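Local coordinates for putative hyaluronoglucosaminidase (Clostridium perfringens, PDB 6PWI), which probably hydrolyses N-acetylhexosamine linkages as a secreted family 84 glycoside hydrolase, of which this chain is the part with the catalytic barrel, at residues N95-I100 / D108-D113; D261-G266 / V308-D313. All coordinates share one frame; numbering follows the deposited sequence.

Contact 1 of 2, residues N95-I100 / D108-D113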
loop_
_atom_site.group_PDB
_atom_site.type_symbol
_atom_site.label_atom_id
_atom_site.label_comp_id
_atom_site.label_asym_id
_atom_site.label_seq_id
_atom_site.Cartn_x
_atom_site.Cartn_y
_atom_site.Cartn_z
ATOM N N ASN A 95 6.768 -30.020 14.495
ATOM C CA ASN A 95 6.911 -29.036 15.558
ATOM C C ASN A 95 6.916 -27.616 14.984
ATOM O O ASN A 95 7.642 -27.323 14.031
ATOM C CB ASN A 95 8.182 -29.290 16.378
ATOM C CG ASN A 95 8.125 -30.542 17.231
ATOM O OD1 ASN A 95 7.672 -30.502 18.375
ATOM N ND2 ASN A 95 8.602 -31.655 16.696
ATOM N N PHE A 96 6.111 -26.732 15.592
ATOM C CA PHE A 96 6.169 -25.297 15.348
ATOM C C PHE A 96 6.611 -24.592 16.624
ATOM O O PHE A 96 5.887 -24.616 17.612
ATOM C CB PHE A 96 4.802 -24.765 14.913
ATOM C CG PHE A 96 4.333 -25.300 13.584
ATOM C CD1 PHE A 96 4.523 -24.571 12.421
ATOM C CD2 PHE A 96 3.738 -26.550 13.488
ATOM C CE1 PHE A 96 4.110 -25.069 11.195
ATOM C CE2 PHE A 96 3.330 -27.051 12.261
ATOM C CZ PHE A 96 3.512 -26.307 11.116
ATOM N N LEU A 97 7.807 -23.990 16.608
ATOM C CA LEU A 97 8.275 -23.242 17.767
ATOM C C LEU A 97 8.333 -21.756 17.418
ATOM O O LEU A 97 8.955 -21.374 16.426
ATOM C CB LEU A 97 9.654 -23.740 18.230
ATOM C CG LEU A 97 9.956 -25.241 18.165
ATOM C CD1 LEU A 97 11.273 -25.544 18.863
ATOM C CD2 LEU A 97 8.843 -26.084 18.765
ATOM N N ILE A 98 7.679 -20.925 18.239
ATOM C CA ILE A 98 7.726 -19.483 18.058
ATOM C C ILE A 98 8.378 -18.854 19.287
ATOM O O ILE A 98 7.939 -19.087 20.414
ATOM C CB ILE A 98 6.325 -18.897 17.783
ATOM C CG1 ILE A 98 5.574 -19.661 16.687
ATOM C CG2 ILE A 98 6.420 -17.408 17.475
ATOM C CD1 ILE A 98 6.236 -19.640 15.321
ATOM N N GLY A 99 9.415 -18.040 19.057
ATOM C CA GLY A 99 10.188 -17.516 20.165
ATOM C C GLY A 99 10.812 -16.162 19.860
ATOM O O GLY A 99 10.782 -15.702 18.722
ATOM N N ILE A 100 11.394 -15.557 20.900
ATOM C CA ILE A 100 12.025 -14.253 20.808
ATOM C C ILE A 100 13.504 -14.401 21.147
ATOM O O ILE A 100 13.867 -15.101 22.085
ATOM C CB ILE A 100 11.305 -13.240 21.721
ATOM C CG1 ILE A 100 9.927 -12.884 21.156
ATOM C CG2 ILE A 100 12.161 -12.001 21.984
ATOM C CD1 ILE A 100 8.983 -12.310 22.184
ATOM N N ASP A 108 14.409 -19.882 21.995
ATOM C CA ASP A 108 15.686 -19.193 21.966
ATOM C C ASP A 108 16.798 -20.223 22.147
ATOM O O ASP A 108 17.799 -20.200 21.428
ATOM C CB ASP A 108 15.748 -18.060 22.997
ATOM C CG ASP A 108 17.049 -17.268 22.965
ATOM O OD1 ASP A 108 17.608 -17.082 21.862
ATOM O OD2 ASP A 108 17.505 -16.842 24.042
ATOM N N LYS A 109 16.583 -21.141 23.099
ATOM C CA LYS A 109 17.527 -22.196 23.426
ATOM C C LYS A 109 17.773 -23.074 22.202
ATOM O O LYS A 109 18.920 -23.365 21.869
ATOM C CB LYS A 109 16.981 -23.019 24.596
ATOM C CG LYS A 109 17.982 -23.943 25.268
ATOM C CD LYS A 109 17.566 -24.332 26.670
ATOM C CE LYS A 109 18.670 -25.041 27.427
ATOM N NZ LYS A 109 19.028 -26.313 26.757
ATOM N N TYR A 110 16.688 -23.488 21.533
ATOM C CA TYR A 110 16.796 -24.345 20.362
ATOM C C TYR A 110 17.698 -23.702 19.306
ATOM O O TYR A 110 18.509 -24.391 18.698
ATOM C CB TYR A 110 15.415 -24.747 19.834
ATOM C CG TYR A 110 15.423 -25.266 18.418
ATOM C CD1 TYR A 110 15.653 -26.607 18.136
ATOM C CD2 TYR A 110 15.215 -24.404 17.348
ATOM C CE1 TYR A 110 15.677 -27.076 16.831
ATOM C CE2 TYR A 110 15.239 -24.854 16.040
ATOM C CZ TYR A 110 15.471 -26.193 15.783
ATOM O OH TYR A 110 15.488 -26.615 14.488
ATOM N N PHE A 111 17.564 -22.386 19.095
ATOM C CA PHE A 111 18.354 -21.704 18.081
ATOM C C PHE A 111 19.816 -21.619 18.504
ATOM O O PHE A 111 20.705 -21.842 17.690
ATOM C CB PHE A 111 17.794 -20.320 17.748
ATOM C CG PHE A 111 16.712 -20.324 16.698
ATOM C CD1 PHE A 111 17.023 -20.138 15.361
ATOM C CD2 PHE A 111 15.385 -20.522 17.048
ATOM C CE1 PHE A 111 16.026 -20.147 14.396
ATOM C CE2 PHE A 111 14.389 -20.531 16.083
ATOM C CZ PHE A 111 14.712 -20.345 14.759
ATOM N N THR A 112 20.052 -21.294 19.777
ATOM C CA THR A 112 21.396 -21.234 20.330
ATOM C C THR A 112 22.081 -22.600 20.250
ATOM O O THR A 112 23.195 -22.704 19.743
ATOM C CB THR A 112 21.366 -20.693 21.765
ATOM O OG1 THR A 112 20.899 -19.345 21.682
ATOM C CG2 THR A 112 22.718 -20.744 22.446
ATOM N N ASP A 113 21.401 -23.638 20.753
ATOM C CA ASP A 113 21.981 -24.959 20.932
ATOM C C ASP A 113 22.283 -25.596 19.578
ATOM O O ASP A 113 23.219 -26.382 19.473
ATOM C CB ASP A 113 21.068 -25.883 21.745
ATOM C CG ASP A 113 21.072 -25.638 23.247
ATOM O OD1 ASP A 113 21.870 -24.792 23.721
ATOM O OD2 ASP A 113 20.265 -26.296 23.937
#
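Leu97 on strand 94-100 and Tyr110 on helix 106-114 make the apolar part of this contact. Methyl CD1 of Leu97 lies over one face of the tyrosine ring, 4.2 Å from Tyr110 CG. The two side chains cross at about a right angle. With CG anti to the backbone N (chi1 162°), Tyr110 turns a ring face to this methyl. Val136 and Ile89 also touch the Tyr110 side chain. Leu97 in turn packs on Val59 of the neighbouring strand 55-60. Phe111, the next residue on the helix, points toward the strand too but rests on Ala138 and Leu140 of strand 136-141.

At the end of the strand the touch is between backbone and side chain. Ile100 takes part through its backbone, while its side chain points away from the helix. Its carbonyl O is 3.6 Å from Asp108 CB, which is van der Waals contact. The polar bonds here go to other residues. Ile100 O accepts a hydrogen bond from Ser103 OG. Asp108 OD2 accepts from Glu104 N, and OD1 weakly from Asn102 N. Glu61 links both segments, with OE1 taking Ile100 N and OE2 taking Asp108 N.

No hydrogen bond joins the two segments directly. Within the helix, Lys109 NZ forms a salt bridge of 3.1 Å with Asp113 OD2, one turn on. Asp113 OD2 accepts through its syn lone pair. Thr112 N bonds to Asp108 O at 3.0 Å in the regular helical pattern.

The contact buries 150 Å² in all. Its motif is a strand followed, through a short loop, by a helix packed on one face of the mixed sheet. Helix 144-158 packs on the opposite face, against Phe96 and Ile98, within the glycosyl hydrolase family 20 domain 2 range.

Contact 2 of 2, residues D261-G266 / V308-D313; sequences DGMNFG and VKLMED
The backbones of the irregular loop 261-266 and helix 304-321 stay well apart, with Met263 and Leu310 closest at 8.9 Å between their CA atoms. Side chains bridge the gap.

Met263 and Leu310 meet end to end. The thioether methyl CE of Met263 is 3.7 Å from Leu310 CD1, and the two side chains meet at a slant. CG of Met263 is anti to the backbone N, and the chain then bends at chi2, which helps bring its methyl end up to the leucine. Trp225 and Tyr271 also touch Met263, and Phe258 touches Leu310.

Phe265 approaches the helix with its ring edge. Two aliphatic groups lie near the ring plane. Lys309 CD is 4.3 Å from Phe265 CE1, and Leu310 CB is 4.5 Å from Phe265 CZ. The lysine therefore contributes the methylene part of its chain here. The Phe265 ring also meets that of Tyr271 on helix 268-286, with the planes about 25° apart. Tyr271 OH is hydrogen-bonded to Asp313 OD2, so this tyrosine connects the loop with the helix.

The loop is shaped by its own polar groups. Asn264 OD1 accepts from Gly266 N at 2.9 Å and closes an Asx turn around Phe265. The N-H...O angle is 150°. Asn264 N donates to Asp274 OD2, and Arg226 NH1 binds Asp261 O.

The contact packs the beta-alpha loop after the third strand of the (beta/alpha)8 barrel on the helix that follows the fourth. The side chain of Met263 is about 11 Å from that of Asp299, the predicted proton donor. The chemistry across the gap is apolar: no hydrogen bond or salt bridge joins the segments, so their direct association rests on van der Waals packing, with the polar bonds made inside the loop and to neighbouring elements.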
loop_
_atom_site.group_PDB
_atom_site.type_symbol
_atom_site.label_atom_id
_atom_site.label_comp_id
_atom_site.label_asym_id
_atom_site.label_seq_id
_atom_site.Cartn_x
_atom_site.Cartn_y
_atom_site.Cartn_z
ATOM N N ASP A 261 -9.298 27.640 16.423
ATOM C CA ASP A 261 -9.922 27.428 17.722
ATOM C C ASP A 261 -9.097 26.438 18.541
ATOM O O ASP A 261 -9.553 25.970 19.578
ATOM C CB ASP A 261 -11.341 26.863 17.586
ATOM C CG ASP A 261 -12.146 27.423 16.424
ATOM O OD1 ASP A 261 -12.194 28.671 16.283
ATOM O OD2 ASP A 261 -12.726 26.604 15.667
ATOM N N GLY A 262 -7.887 26.125 18.066
ATOM C CA GLY A 262 -7.094 25.048 18.633
ATOM C C GLY A 262 -6.408 25.420 19.946
ATOM O O GLY A 262 -6.674 26.465 20.539
ATOM N N MET A 263 -5.522 24.521 20.381
ATOM C CA MET A 263 -4.667 24.661 21.545
ATOM C C MET A 263 -4.376 26.134 21.832
ATOM O O MET A 263 -3.807 26.839 21.001
ATOM C CB MET A 263 -3.349 23.934 21.271
ATOM C CG MET A 263 -2.687 23.403 22.505
ATOM S SD MET A 263 -3.501 21.906 23.061
ATOM C CE MET A 263 -2.568 21.612 24.561
ATOM N N ASN A 264 -4.748 26.570 23.040
ATOM C CA ASN A 264 -4.638 27.956 23.474
ATOM C C ASN A 264 -3.346 28.151 24.271
ATOM O O ASN A 264 -3.191 27.625 25.374
ATOM C CB ASN A 264 -5.887 28.369 24.255
ATOM C CG ASN A 264 -5.972 29.847 24.575
ATOM O OD1 ASN A 264 -4.994 30.586 24.465
ATOM N ND2 ASN A 264 -7.148 30.283 24.990
ATOM N N PHE A 265 -2.424 28.935 23.699
ATOM C CA PHE A 265 -1.117 29.176 24.289
ATOM C C PHE A 265 -1.064 30.580 24.893
ATOM O O PHE A 265 0.021 31.127 25.099
ATOM C CB PHE A 265 -0.016 28.960 23.244
ATOM C CG PHE A 265 0.207 27.526 22.833
ATOM C CD1 PHE A 265 1.092 26.716 23.533
ATOM C CD2 PHE A 265 -0.465 26.983 21.748
ATOM C CE1 PHE A 265 1.303 25.398 23.156
ATOM C CE2 PHE A 265 -0.257 25.665 21.373
ATOM C CZ PHE A 265 0.624 24.874 22.077
ATOM N N GLY A 266 -2.249 31.142 25.185
ATOM C CA GLY A 266 -2.385 32.461 25.784
ATOM C C GLY A 266 -1.624 32.579 27.104
ATOM O O GLY A 266 -0.881 33.538 27.309
ATOM N N VAL A 308 6.314 22.546 19.430
ATOM C CA VAL A 308 7.332 21.808 20.161
ATOM C C VAL A 308 6.894 21.620 21.616
ATOM O O VAL A 308 6.968 20.511 22.149
ATOM C CB VAL A 308 8.712 22.487 20.058
ATOM C CG1 VAL A 308 9.766 21.760 20.887
ATOM C CG2 VAL A 308 9.161 22.593 18.614
ATOM N N LYS A 309 6.440 22.712 22.251
ATOM C CA LYS A 309 5.961 22.684 23.627
ATOM C C LYS A 309 4.994 21.514 23.807
ATOM O O LYS A 309 5.197 20.679 24.688
ATOM C CB LYS A 309 5.345 24.038 23.991
ATOM C CG LYS A 309 4.883 24.222 25.428
ATOM C CD LYS A 309 4.688 25.702 25.750
ATOM C CE LYS A 309 3.691 25.997 26.852
ATOM N NZ LYS A 309 4.026 25.278 28.106
ATOM N N LEU A 310 3.975 21.431 22.940
ATOM C CA LEU A 310 2.961 20.397 23.057
ATOM C C LEU A 310 3.599 19.010 22.971
ATOM O O LEU A 310 3.307 18.142 23.798
ATOM C CB LEU A 310 1.881 20.586 21.988
ATOM C CG LEU A 310 0.844 19.462 21.922
ATOM C CD1 LEU A 310 0.029 19.389 23.205
ATOM C CD2 LEU A 310 -0.079 19.619 20.723
ATOM N N MET A 311 4.479 18.816 21.978
ATOM C CA MET A 311 5.041 17.503 21.702
ATOM C C MET A 311 5.910 17.052 22.874
ATOM O O MET A 311 6.025 15.854 23.132
ATOM C CB MET A 311 5.851 17.486 20.400
ATOM C CG MET A 311 5.010 17.692 19.136
ATOM S SD MET A 311 3.506 16.665 18.988
ATOM C CE MET A 311 4.203 15.015 18.910
ATOM N N GLU A 312 6.504 18.022 23.583
ATOM C CA GLU A 312 7.317 17.739 24.757
ATOM C C GLU A 312 6.426 17.185 25.863
ATOM O O GLU A 312 6.815 16.245 26.554
ATOM C CB GLU A 312 8.067 18.989 25.225
ATOM C CG GLU A 312 9.492 19.073 24.708
ATOM C CD GLU A 312 10.128 20.457 24.667
ATOM O OE1 GLU A 312 9.419 21.459 24.917
ATOM O OE2 GLU A 312 11.339 20.537 24.364
ATOM N N ASP A 313 5.220 17.763 25.988
ATOM C CA ASP A 313 4.258 17.374 27.011
ATOM C C ASP A 313 3.602 16.037 26.661
ATOM O O ASP A 313 3.306 15.247 27.557
ATOM C CB ASP A 313 3.259 18.498 27.309
ATOM C CG ASP A 313 3.830 19.596 28.198
ATOM O OD1 ASP A 313 4.735 19.292 29.001
ATOM O OD2 ASP A 313 3.365 20.749 28.088
#

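Overall arrangement
Contact 1 comes first along the chain and closes before contact 2 opens. Their centres are 48 Å apart, and their nearest atoms are about 28 Å apart, so they do not touch. They share no sheet. Contact 1 joins strand 94-100 of the mixed sheet to helix 106-114, which packs on it. Contact 2 lies in the closed eight-stranded parallel barrel region, where the loop after strand 250-255 meets helix 304-321, which follows strand 293-296. The two thus mark separate parts of the protein: the N-terminal alpha/beta region (family 20 domain 2 range) and the barrel that carries the predicted proton donor Asp299. Each packs locally within its own region.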